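PDB 4GBJ: 6-phosphogluconate dehydrogenase NAD-binding from Dyadobacter fermentans, which probably binds NAD or NADP and acts as an oxidoreductase of the 6-phosphogluconate and 3-hydroxyisobutyrate dehydrogenase type. Local coordinates for residues 21-26 / 128-133; 73-78 / 93-98; 103-108 / 170-175; 115-120 / 143-148; 121-126 / 155-160. All blocks are in the same frame, centred on the assembly; numbering follows the deposited sequence. Where two conformers were deposited one is given.

Contact 1. Residues 21-26 / 128-133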
# COMPACT_ATOMS: atom_id res chain seq x y z
N ALA B 21 4.04 8.85 28.58
CA ALA B 21 4.48 9.17 29.95
C ALA B 21 3.88 8.20 30.98
O ALA B 21 4.55 7.83 31.95
CB ALA B 21 4.09 10.60 30.30
N GLU B 22 2.64 7.77 30.78
CA GLU B 22 2.01 6.81 31.70
C GLU B 22 2.79 5.47 31.75
O GLU B 22 2.96 4.90 32.81
CB GLU B 22 0.55 6.55 31.28
CG GLU B 22 -0.34 7.76 31.50
CD GLU B 22 -1.80 7.59 31.13
OE1 GLU B 22 -2.10 6.76 30.24
OE2 GLU B 22 -2.64 8.33 31.69
N ILE B 23 3.27 5.00 30.61
CA ILE B 23 4.05 3.76 30.58
C ILE B 23 5.41 3.93 31.28
O ILE B 23 5.87 2.99 31.93
CB ILE B 23 4.21 3.27 29.12
CG1 ILE B 23 2.91 2.65 28.64
CG2 ILE B 23 5.36 2.28 28.95
CD1 ILE B 23 2.70 2.80 27.17
N LEU B 24 6.06 5.09 31.13
CA LEU B 24 7.36 5.29 31.75
C LEU B 24 7.20 5.41 33.26
O LEU B 24 8.04 4.89 33.99
CB LEU B 24 8.09 6.51 31.14
CG LEU B 24 8.39 6.40 29.64
CD1 LEU B 24 9.13 7.67 29.13
CD2 LEU B 24 9.18 5.13 29.31
N LEU B 25 6.09 5.98 33.73
CA LEU B 25 5.78 6.01 35.15
C LEU B 25 5.51 4.58 35.67
O LEU B 25 6.16 4.16 36.63
CB LEU B 25 4.58 6.91 35.42
CG LEU B 25 4.86 8.38 35.28
CD1 LEU B 25 3.55 9.17 35.17
CD2 LEU B 25 5.76 8.90 36.44
N GLU B 26 4.62 3.81 35.00
CA GLU B 26 4.35 2.40 35.33
C GLU B 26 5.65 1.59 35.38
O GLU B 26 5.79 0.73 36.23
CB GLU B 26 3.43 1.73 34.28
CG GLU B 26 1.95 2.11 34.29
CD GLU B 26 1.15 1.64 33.08
OE1 GLU B 26 1.75 1.19 32.07
OE2 GLU B 26 -0.10 1.73 33.14
N GLU B 128 -3.65 4.29 20.46
CA GLU B 128 -4.04 2.94 20.86
C GLU B 128 -2.84 1.99 20.79
O GLU B 128 -2.67 1.15 21.68
CB GLU B 128 -5.19 2.38 20.00
CG GLU B 128 -6.29 3.36 19.63
CD GLU B 128 -6.06 4.15 18.35
OE1 GLU B 128 -5.82 5.37 18.46
OE2 GLU B 128 -6.05 3.54 17.25
N ALA B 129 -2.02 2.13 19.72
CA ALA B 129 -0.84 1.29 19.51
C ALA B 129 0.19 1.48 20.60
O ALA B 129 0.97 0.56 20.84
CB ALA B 129 -0.22 1.56 18.13
N VAL B 130 0.22 2.70 21.24
CA VAL B 130 1.14 3.03 22.34
C VAL B 130 0.70 2.30 23.59
O VAL B 130 1.54 1.73 24.28
CB VAL B 130 1.25 4.55 22.61
CG1 VAL B 130 2.10 4.82 23.85
CG2 VAL B 130 1.81 5.29 21.39
N ARG B 131 -0.61 2.36 23.91
CA ARG B 131 -1.14 1.68 25.09
C ARG B 131 -0.93 0.19 24.94
O ARG B 131 -0.51 -0.45 25.91
CB ARG B 131 -2.62 2.04 25.32
CG ARG B 131 -2.81 3.49 25.74
CD ARG B 131 -4.21 3.83 26.25
NE ARG B 131 -4.29 5.24 26.67
CZ ARG B 131 -4.47 6.29 25.87
NH1 ARG B 131 -4.64 6.12 24.55
NH2 ARG B 131 -4.50 7.52 26.36
N ALA B 132 -1.11 -0.34 23.71
CA ALA B 132 -0.90 -1.77 23.44
C ALA B 132 0.58 -2.11 23.22
O ALA B 132 0.91 -3.29 23.11
CB ALA B 132 -1.72 -2.19 22.22
N LYS B 133 1.48 -1.10 23.16
CA LYS B 133 2.93 -1.24 22.97
C LYS B 133 3.28 -2.00 21.66
O LYS B 133 4.33 -2.64 21.59
CB LYS B 133 3.58 -1.92 24.19
CG LYS B 133 3.34 -1.16 25.51
CD LYS B 133 3.72 -1.96 26.73
CE LYS B 133 3.20 -1.34 28.00
NZ LYS B 133 3.30 -2.27 29.15
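Ile23 carries CG1 beside its own backbone N (chi1 -76°), which sends CD1 off helix 17-26 toward the end of helix 127-131. There the methyl lies 3.3 Å from Val130 O, a carbonyl in the last turn of its helix. Val130 CG1 stands anti to the backbone N (chi1 174°) and brings its methyl to 3.9 Å from Ile23 CD1, the one apolar side-chain pair of the contact. Lys133 runs out extended alongside the isoleucine, the two side chains pointing opposite ways, and its aliphatic stem lies against Ile23 through a contact of 4.1 Å between Lys133 CE and Ile23 CG1. Charge is complementary around this apolar centre but loosely matched: Glu22 OE1 is 4.5 Å from Arg131 NE and Glu26 OE1 is 4.8 Å from Lys133 NZ, both beyond salt-bridge range, and any attraction is probably long-range. Pro19 and Ile20 extend the seat of Val130 along helix 17-26. Lys133, with positive phi, closes helix 127-131 in a Schellman motif, packed here against the helix that follows a glycine-rich turn consistent with a Rossmann-type dinucleotide fold.

Contact 2. Residues 73-78 / 93-98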
# COMPACT_ATOMS: atom_id res chain seq x y z
N ALA B 73 7.78 24.44 14.44
CA ALA B 73 7.82 25.69 15.18
C ALA B 73 7.67 25.46 16.69
O ALA B 73 8.31 26.16 17.46
CB ALA B 73 6.76 26.67 14.69
N ALA B 74 6.82 24.52 17.13
CA ALA B 74 6.66 24.23 18.55
C ALA B 74 8.00 23.71 19.16
O ALA B 74 8.35 24.10 20.27
CB ALA B 74 5.56 23.21 18.78
N VAL B 75 8.77 22.91 18.42
CA VAL B 75 10.04 22.35 18.95
C VAL B 75 11.09 23.45 19.01
O VAL B 75 11.83 23.56 20.01
CB VAL B 75 10.52 21.13 18.13
CG1 VAL B 75 11.82 20.58 18.69
CG2 VAL B 75 9.45 20.03 18.13
N GLU B 76 11.17 24.27 17.97
CA GLU B 76 12.15 25.36 17.94
C GLU B 76 11.87 26.42 19.01
O GLU B 76 12.81 26.96 19.58
CB GLU B 76 12.16 26.03 16.58
CG GLU B 76 12.75 25.16 15.49
CD GLU B 76 12.56 25.74 14.10
OE1 GLU B 76 12.34 26.97 13.99
OE2 GLU B 76 12.60 24.97 13.11
N GLU B 77 10.58 26.72 19.27
CA GLU B 77 10.17 27.73 20.28
C GLU B 77 10.57 27.25 21.68
O GLU B 77 10.95 28.04 22.53
CB GLU B 77 8.64 27.96 20.22
CG GLU B 77 7.97 28.60 21.44
CD GLU B 77 6.46 28.73 21.32
OE1 GLU B 77 5.85 27.94 20.57
OE2 GLU B 77 5.89 29.58 22.03
N LEU B 78 10.42 25.97 21.92
CA LEU B 78 10.72 25.42 23.22
C LEU B 78 12.21 25.19 23.41
O LEU B 78 12.75 25.52 24.45
CB LEU B 78 9.97 24.10 23.38
CG LEU B 78 10.00 23.51 24.76
CD1 LEU B 78 9.45 24.51 25.78
CD2 LEU B 78 9.23 22.22 24.80
N HIS B 93 18.39 14.71 24.56
CA HIS B 93 17.04 15.10 24.17
C HIS B 93 16.51 14.08 23.17
O HIS B 93 17.10 13.92 22.11
CB HIS B 93 17.05 16.52 23.57
CG HIS B 93 15.73 16.95 22.97
ND1 HIS B 93 15.65 18.07 22.15
CD2 HIS B 93 14.47 16.45 23.15
CE1 HIS B 93 14.37 18.15 21.78
NE2 HIS B 93 13.63 17.21 22.38
N VAL B 94 15.47 13.35 23.53
CA VAL B 94 14.76 12.39 22.68
C VAL B 94 13.58 13.14 22.07
O VAL B 94 12.59 13.44 22.73
CB VAL B 94 14.34 11.13 23.46
CG1 VAL B 94 13.78 10.07 22.51
CG2 VAL B 94 15.51 10.56 24.24
N SER B 95 13.73 13.48 20.82
CA SER B 95 12.82 14.36 20.12
C SER B 95 11.89 13.51 19.26
O SER B 95 12.27 12.98 18.22
CB SER B 95 13.66 15.34 19.31
OG SER B 95 12.88 16.27 18.57
N MSE B 96 10.70 13.31 19.75
CA MSE B 96 9.73 12.39 19.10
C MSE B 96 8.72 13.06 18.18
O MSE B 96 7.92 12.36 17.56
CB MSE B 96 9.02 11.62 20.16
CG MSE B 96 10.00 10.87 21.07
SE MSE B 96 9.12 9.61 22.23
CE MSE B 96 8.28 10.86 23.33
N SER B 97 8.78 14.37 18.02
CA SER B 97 7.83 15.04 17.15
C SER B 97 8.05 14.68 15.67
O SER B 97 9.18 14.44 15.25
CB SER B 97 7.98 16.55 17.29
OG SER B 97 7.80 16.96 18.63
N THR B 98 6.99 14.72 14.87
CA THR B 98 7.10 14.54 13.42
C THR B 98 7.51 15.88 12.82
O THR B 98 6.70 16.78 12.62
CB THR B 98 5.83 14.05 12.81
OG1 THR B 98 5.44 12.86 13.48
CG2 THR B 98 5.97 13.81 11.33
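Val75 meets Ser97 and, more distantly, Ser95 where helix 72-78 packs beside the C-terminal end of strand 92-95, a helix-on-sheet layer of the Rossmann-type domain. The valine has the most surface buried here, and its two methyls divide the work. CG2, beside the backbone N, reaches Ser97, while CG1, anti to that N (chi1 180°), leans toward Ser95 and comes 4.4 Å from Ser95 OG. Between the two serines the chain leaves the strand, yet both CB atoms still face the helix, so a single valine spans the strand end and the start of the following loop.

The methyls meet hydroxyl oxygens whose polar needs are met elsewhere. Ser97 OG is hydrogen-bonded to Leu69 N in the loop before the helix, and Ser95 OG to Tyr118 OH on the adjoining strand 117-124. Each hydroxyl is thereby directed by a partner outside the contact, and the valine contributes van der Waals cover over buried polar groups. Within the strand, Ser95 CB sits 3.5 Å above one face of the His93 ring, offset toward the rim. Helix 101-113 adds a further wall, with Leu107 touching Val75. At the closest point of the contact, Val75 CG2 lies 3.5 Å from Ser97 OG and 3.9 Å from Ser97 CB.

Contact 3. Residues 103-108 / 170-175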
# COMPACT_ATOMS: atom_id res chain seq x y z
N THR B 103 15.01 20.53 10.43
CA THR B 103 14.81 21.11 11.77
C THR B 103 15.62 20.29 12.79
O THR B 103 16.24 20.86 13.66
CB THR B 103 13.32 21.15 12.13
OG1 THR B 103 12.66 21.99 11.20
CG2 THR B 103 13.07 21.71 13.53
N SER B 104 15.61 18.96 12.67
CA SER B 104 16.35 18.11 13.59
C SER B 104 17.84 18.34 13.52
O SER B 104 18.45 18.47 14.56
CB SER B 104 16.08 16.64 13.30
OG SER B 104 14.80 16.35 13.81
N ARG B 105 18.42 18.40 12.31
CA ARG B 105 19.85 18.61 12.12
C ARG B 105 20.26 19.98 12.66
O ARG B 105 21.31 20.08 13.25
CB ARG B 105 20.22 18.49 10.65
CG ARG B 105 20.04 17.07 10.08
CD ARG B 105 20.04 17.13 8.54
NE ARG B 105 19.89 15.79 7.96
CZ ARG B 105 19.34 15.50 6.78
NH1 ARG B 105 18.87 16.48 5.99
NH2 ARG B 105 19.25 14.25 6.37
N GLN B 106 19.42 21.01 12.49
CA GLN B 106 19.70 22.37 12.99
C GLN B 106 19.72 22.38 14.50
O GLN B 106 20.68 22.84 15.08
CB GLN B 106 18.63 23.36 12.51
CG GLN B 106 18.76 23.79 11.07
CD GLN B 106 17.57 24.64 10.66
OE1 GLN B 106 16.63 24.88 11.44
NE2 GLN B 106 17.60 25.14 9.42
N LEU B 107 18.67 21.81 15.13
CA LEU B 107 18.60 21.72 16.59
C LEU B 107 19.72 20.86 17.16
O LEU B 107 20.30 21.23 18.18
CB LEU B 107 17.24 21.18 17.05
CG LEU B 107 16.08 22.13 16.81
CD1 LEU B 107 14.78 21.39 16.91
CD2 LEU B 107 16.11 23.32 17.78
N ALA B 108 20.05 19.74 16.49
CA ALA B 108 21.15 18.85 16.95
C ALA B 108 22.44 19.57 16.99
O ALA B 108 23.28 19.33 17.90
CB ALA B 108 21.28 17.63 16.04
N ALA B 170 16.18 9.53 11.01
CA ALA B 170 14.95 8.86 11.42
C ALA B 170 13.73 9.66 10.94
O ALA B 170 12.71 9.08 10.55
CB ALA B 170 14.92 8.66 12.92
N ASN B 171 13.86 11.00 10.97
CA ASN B 171 12.81 11.92 10.49
C ASN B 171 12.49 11.68 9.04
O ASN B 171 11.33 11.78 8.65
CB ASN B 171 13.21 13.35 10.69
CG ASN B 171 13.30 13.74 12.13
OD1 ASN B 171 14.35 14.16 12.60
ND2 ASN B 171 12.21 13.60 12.87
N VAL B 172 13.50 11.31 8.23
CA VAL B 172 13.27 11.00 6.81
C VAL B 172 12.41 9.75 6.72
O VAL B 172 11.48 9.69 5.91
CB VAL B 172 14.59 10.80 5.99
CG1 VAL B 172 14.31 10.33 4.59
CG2 VAL B 172 15.44 12.05 5.97
N ILE B 173 12.67 8.76 7.60
CA ILE B 173 11.91 7.50 7.55
C ILE B 173 10.45 7.78 7.90
O ILE B 173 9.58 7.22 7.29
CB ILE B 173 12.51 6.37 8.44
CG1 ILE B 173 14.01 6.13 8.18
CG2 ILE B 173 11.72 5.04 8.31
CD1 ILE B 173 14.33 5.79 6.72
N LYS B 174 10.20 8.61 8.91
CA LYS B 174 8.85 8.95 9.37
C LYS B 174 8.05 9.62 8.24
O LYS B 174 6.91 9.21 7.98
CB LYS B 174 8.94 9.84 10.59
CG LYS B 174 7.60 10.33 11.12
CD LYS B 174 6.61 9.23 11.43
CE LYS B 174 5.40 9.80 12.12
NZ LYS B 174 4.36 8.81 12.36
N LEU B 175 8.64 10.62 7.58
CA LEU B 175 8.02 11.31 6.45
C LEU B 175 7.73 10.32 5.33
O LEU B 175 6.63 10.36 4.79
CB LEU B 175 8.92 12.45 5.92
CG LEU B 175 9.13 13.65 6.89
CD1 LEU B 175 10.03 14.68 6.27
CD2 LEU B 175 7.81 14.20 7.36
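Ser104 OG donates to Asn171 OD1 across 2.5 Å, a hydrogen bond between two buried side chains whose exact length, unusually short, should be taken with caution. The hydroxyl does not lie in the plane of the amide: it sits 40° above it, with a C=O...donor angle of 129°. Ser104 CB is also near, 3.1 Å from Asn171 OD1. Asn171 holds CG beside its backbone N (chi1 -67°), which aims the amide at helix 101-113. One residue further on in each helix, Arg105 NH2 passes Val172 CG2 obliquely at 4.4 Å, a looser touch.

These helices belong to different parts of the chain: 101-113 flanks the sheet of the Rossmann-type domain, whereas 169-197 is the long helix that leads into the all-helical C-terminal region, so the bond joins the two at their junction. Helix 169-197 also carries Lys174, the predicted active-site lysine, which makes no contact with segment 103-108. An alanine in place of Asn171 is likely to leave the Ser104 hydroxyl without its acceptor here and to open a gap between the helices.

Farther out, Tyr118 OH is hydrogen-bonded to Ser104 OG and gives it a second polar partner, while Pro101 and Pro122 pack against Asn171. Arg105 NH2 makes a salt bridge to Asp166 and a hydrogen bond to Asn198 of the second subunit, whose Ile200 also packs on Val172.

Contact 4. Residues 115-120 / 143-148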
# COMPACT_ATOMS: atom_id res chain seq x y z
N GLY B 115 27.53 20.52 24.56
CA GLY B 115 27.91 19.15 24.94
C GLY B 115 26.73 18.21 25.15
O GLY B 115 26.90 17.13 25.71
N ALA B 116 25.52 18.60 24.70
CA ALA B 116 24.31 17.79 24.80
C ALA B 116 24.10 17.02 23.49
O ALA B 116 24.73 17.34 22.48
CB ALA B 116 23.10 18.67 25.10
N HIS B 117 23.19 16.04 23.48
CA HIS B 117 22.95 15.24 22.29
C HIS B 117 21.48 15.22 21.93
O HIS B 117 20.63 14.92 22.77
CB HIS B 117 23.43 13.79 22.48
CG HIS B 117 24.83 13.66 23.00
ND1 HIS B 117 25.91 13.84 22.18
CD2 HIS B 117 25.28 13.31 24.24
CE1 HIS B 117 26.98 13.62 22.92
NE2 HIS B 117 26.65 13.36 24.18
N TYR B 118 21.19 15.49 20.67
CA TYR B 118 19.86 15.42 20.13
C TYR B 118 19.65 14.08 19.46
O TYR B 118 20.45 13.70 18.62
CB TYR B 118 19.66 16.54 19.12
CG TYR B 118 18.28 16.55 18.50
CD1 TYR B 118 17.29 17.39 18.99
CD2 TYR B 118 18.01 15.82 17.35
CE1 TYR B 118 16.08 17.53 18.33
CE2 TYR B 118 16.75 15.87 16.74
CZ TYR B 118 15.80 16.73 17.24
OH TYR B 118 14.56 16.82 16.67
N VAL B 119 18.62 13.36 19.86
CA VAL B 119 18.26 12.08 19.21
C VAL B 119 16.92 12.25 18.50
O VAL B 119 15.93 12.54 19.16
CB VAL B 119 18.20 10.94 20.23
CG1 VAL B 119 17.61 9.68 19.61
CG2 VAL B 119 19.60 10.66 20.76
N GLY B 120 16.92 12.10 17.18
CA GLY B 120 15.71 12.11 16.38
C GLY B 120 14.97 10.82 16.62
O GLY B 120 15.58 9.76 16.50
N ALA B 143 25.57 7.76 18.99
CA ALA B 143 25.46 6.36 19.40
C ALA B 143 25.34 6.18 20.90
O ALA B 143 24.46 5.45 21.33
CB ALA B 143 26.64 5.56 18.87
N GLY B 144 26.17 6.88 21.68
CA GLY B 144 26.14 6.82 23.14
C GLY B 144 24.81 7.30 23.68
O GLY B 144 24.22 6.67 24.57
N ALA B 145 24.28 8.37 23.11
CA ALA B 145 22.99 8.90 23.54
C ALA B 145 21.85 7.94 23.18
O ALA B 145 21.01 7.69 24.03
CB ALA B 145 22.76 10.27 22.97
N LYS B 146 21.88 7.31 22.00
CA LYS B 146 20.85 6.31 21.64
C LYS B 146 20.94 5.09 22.56
O LYS B 146 19.91 4.54 22.94
CB LYS B 146 20.99 5.81 20.18
CG LYS B 146 20.57 6.84 19.16
CD LYS B 146 20.74 6.35 17.70
CE LYS B 146 22.17 5.96 17.43
NZ LYS B 146 22.48 5.89 16.02
N GLU B 147 22.16 4.67 22.91
CA GLU B 147 22.37 3.53 23.79
C GLU B 147 21.80 3.84 25.20
O GLU B 147 21.22 2.98 25.84
CB GLU B 147 23.87 3.17 23.86
CG GLU B 147 24.13 1.81 24.50
CD GLU B 147 25.50 1.59 25.14
OE1 GLU B 147 26.41 2.43 24.93
OE2 GLU B 147 25.65 0.58 25.87
N ARG B 148 21.92 5.08 25.65
CA ARG B 148 21.39 5.47 26.96
C ARG B 148 19.84 5.46 27.01
O ARG B 148 19.27 5.16 28.04
CB ARG B 148 21.87 6.90 27.28
CG ARG B 148 21.45 7.39 28.65
CD ARG B 148 22.00 8.77 28.90
NE ARG B 148 21.59 9.29 30.20
CZ ARG B 148 21.83 10.52 30.63
NH1 ARG B 148 22.48 11.38 29.86
NH2 ARG B 148 21.43 10.90 31.85
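Lys146 NZ is gripped by several groups beyond the contact: a salt bridge to Asp162, and weak hydrogen bonds to the carbonyl oxygens of Gly164 and Gly141. Its stem is what meets strand 117-124: Lys146 CG lies 4.1 Å from Val119 CG1, and a bend at chi3 (-57°) then turns the amine away toward those oxygens. Ala145, one residue earlier in helix 143-153, fills the centre of the contact. Its single methyl is wedged between two alternate strand residues, 3.6 Å from His117 CB and 3.9 Å from Val119 CG2. His117 ND1 makes a weak hydrogen bond to Glu112, and Gly115 O lies over one face of the ring, 4.1 Å above the plane and toward the rim. The axes of strand 117-120 and helix 143-148 come within 8.4 Å and cross at -66°, the helix running well off the strand direction. Helix 143-153 packs on one face of the sheet of the Rossmann-type domain, and Tyr118 points away from it toward helix 101-113. Helix and strand thus meet through carbon: the stem of Lys146 packs as hydrocarbon, and the salt bridge to Asp162 probably offsets the cost of keeping its ammonium group in a buried residue.

Contact 5. Residues 121-126 / 155-160. With NA (sodium ion), chain E.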
# COMPACT_ATOMS: atom_id res chain seq x y z
N ALA B 121 13.75 10.89 17.17
CA ALA B 121 13.07 9.66 17.63
C ALA B 121 11.60 9.64 17.26
O ALA B 121 10.77 9.38 18.12
CB ALA B 121 13.22 9.51 19.13
N PRO B 122 11.27 9.86 15.98
CA PRO B 122 9.84 9.84 15.58
C PRO B 122 9.17 8.51 15.85
O PRO B 122 9.80 7.47 15.70
CB PRO B 122 9.90 10.15 14.08
CG PRO B 122 11.31 9.86 13.67
CD PRO B 122 12.15 10.16 14.84
N ILE B 123 7.90 8.56 16.24
CA ILE B 123 7.13 7.36 16.61
C ILE B 123 6.12 7.01 15.53
O ILE B 123 5.43 7.89 14.98
CB ILE B 123 6.46 7.53 18.02
CG1 ILE B 123 5.82 6.20 18.51
CG2 ILE B 123 5.45 8.67 18.07
CD1 ILE B 123 5.44 6.22 20.00
N PHE B 124 5.99 5.70 15.27
CA PHE B 124 5.07 5.12 14.32
C PHE B 124 4.06 4.42 15.16
O PHE B 124 4.21 3.24 15.47
CB PHE B 124 5.80 4.15 13.36
CG PHE B 124 6.92 4.79 12.55
CD1 PHE B 124 6.81 4.93 11.18
CD2 PHE B 124 8.04 5.33 13.19
CE1 PHE B 124 7.85 5.47 10.44
CE2 PHE B 124 9.04 5.96 12.46
CZ PHE B 124 8.98 5.97 11.08
N ALA B 125 3.09 5.18 15.65
CA ALA B 125 2.06 4.63 16.54
C ALA B 125 0.92 5.59 16.74
O ALA B 125 1.16 6.71 17.14
CB ALA B 125 2.66 4.31 17.92
N ARG B 126 -0.30 5.13 16.56
CA ARG B 126 -1.47 5.90 16.94
C ARG B 126 -1.64 5.69 18.48
O ARG B 126 -1.13 4.69 19.00
CB ARG B 126 -2.70 5.44 16.15
CG ARG B 126 -2.55 5.67 14.65
CD ARG B 126 -3.86 5.57 13.88
NE ARG B 126 -4.33 4.19 13.74
CZ ARG B 126 -3.87 3.30 12.85
NH1 ARG B 126 -2.90 3.63 12.00
NH2 ARG B 126 -4.37 2.07 12.82
N ASN B 155 10.06 0.34 26.50
CA ASN B 155 8.89 0.17 27.34
C ASN B 155 7.59 0.52 26.64
O ASN B 155 6.59 -0.07 26.97
CB ASN B 155 9.02 1.01 28.60
CG ASN B 155 10.09 0.45 29.51
OD1 ASN B 155 9.92 -0.61 30.09
ND2 ASN B 155 11.23 1.11 29.60
N PHE B 156 7.59 1.43 25.65
CA PHE B 156 6.33 1.81 25.00
C PHE B 156 6.26 1.50 23.50
O PHE B 156 5.30 1.91 22.87
CB PHE B 156 6.01 3.29 25.23
CG PHE B 156 7.02 4.30 24.81
CD1 PHE B 156 6.96 4.89 23.55
CD2 PHE B 156 7.99 4.74 25.70
CE1 PHE B 156 7.89 5.86 23.17
CE2 PHE B 156 8.90 5.73 25.32
CZ PHE B 156 8.85 6.27 24.06
N VAL B 157 7.19 0.71 22.95
CA VAL B 157 7.13 0.29 21.56
C VAL B 157 7.57 -1.14 21.48
O VAL B 157 8.27 -1.62 22.35
CB VAL B 157 7.97 1.14 20.57
CG1 VAL B 157 7.53 2.61 20.57
CG2 VAL B 157 9.47 0.99 20.83
N LYS B 158 7.22 -1.78 20.37
CA LYS B 158 7.66 -3.13 20.06
C LYS B 158 9.04 -2.98 19.40
O LYS B 158 10.04 -3.34 19.99
CB LYS B 158 6.63 -3.82 19.14
CG LYS B 158 7.05 -5.16 18.58
CD LYS B 158 5.92 -5.78 17.74
CE LYS B 158 6.41 -6.85 16.80
NZ LYS B 158 6.91 -8.05 17.54
N GLY B 159 9.08 -2.34 18.24
CA GLY B 159 10.33 -2.19 17.50
C GLY B 159 11.06 -0.88 17.67
O GLY B 159 10.45 0.19 17.68
N VAL B 160 12.39 -0.99 17.71
CA VAL B 160 13.33 0.11 17.78
C VAL B 160 14.26 -0.05 16.60
O VAL B 160 14.98 -1.04 16.53
CB VAL B 160 14.10 0.16 19.12
CG1 VAL B 160 15.01 1.39 19.18
CG2 VAL B 160 13.14 0.17 20.30
NA NA E . 8.87 -3.19 24.07
O HOH W 1 10.85 -3.19 22.60
O HOH W 2 10.60 -4.54 25.63
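The Phe156 ring meets Ile123 at its edge: Ile123 CD1 lies near the ring plane, 4.0 Å from Phe156 CE1 and 4.1 Å from Phe156 CD1. Around the same phenyl gather Ile20, Ile23 and Leu24 of helix 17-26 together with Met96 (selenomethionine). Phe156 holds CG between its backbone N and carbonyl carbon (chi1 57°), a crowded position that swings the ring over toward strand 117-124 although its CB does not point that way. Ile123 answers with CG1 anti to the backbone N (chi1 -172°), and its extended branch delivers CD1 to the ring edge. The same methyl is also 4.2 Å from Val157 CG1, so one carbon closes against both neighbours. These contacts of CD1 belong to one of two modelled conformers of Ile123, so they may not be permanent.

While the valine side chain faces the apolar pocket, its carbonyl serves a bound sodium ion: Val157 O coordinates the metal at 2.4 Å. Glu154 O is the other protein ligand, and two waters complete the observed shell, one of them 2.5 Å from the sodium and donating a hydrogen bond to Lys158 O at 2.7 Å. Glu154 O and Val157 O thus tie the chain on both sides of Phe156 to one ion.

Ile123 O accepts a hydrogen bond from Lys174 NZ, the predicted active-site lysine of helix 169-197. The contact therefore lies between helix 17-26 on the phenylalanine side and helix 169-197 on the other, with strand 136-139 paired between strands 117-124 and 159-162.

In the fold
From the N terminus, helix 17-26 opens contact 1, whose loop closes only at helix 127-131. Within that span lies contact 2, a short closure between helix 72-78 and strand 92-95. Contact 3 starts after contact 2 has closed and crosses contact 1, running from helix 101-113 to the long helix 169-197; it encloses both contacts 4 and 5. These two share strand 117-124, cross each other and also cross contact 1, adding helix 143-153 and the chain leading into edge strand 159-162. Contacts 1, 2, 4 and 5 thus all lie within the Rossmann-type domain, joining its helices to one another and to the sheet, and contact 3 ties it to the helical C-terminal part.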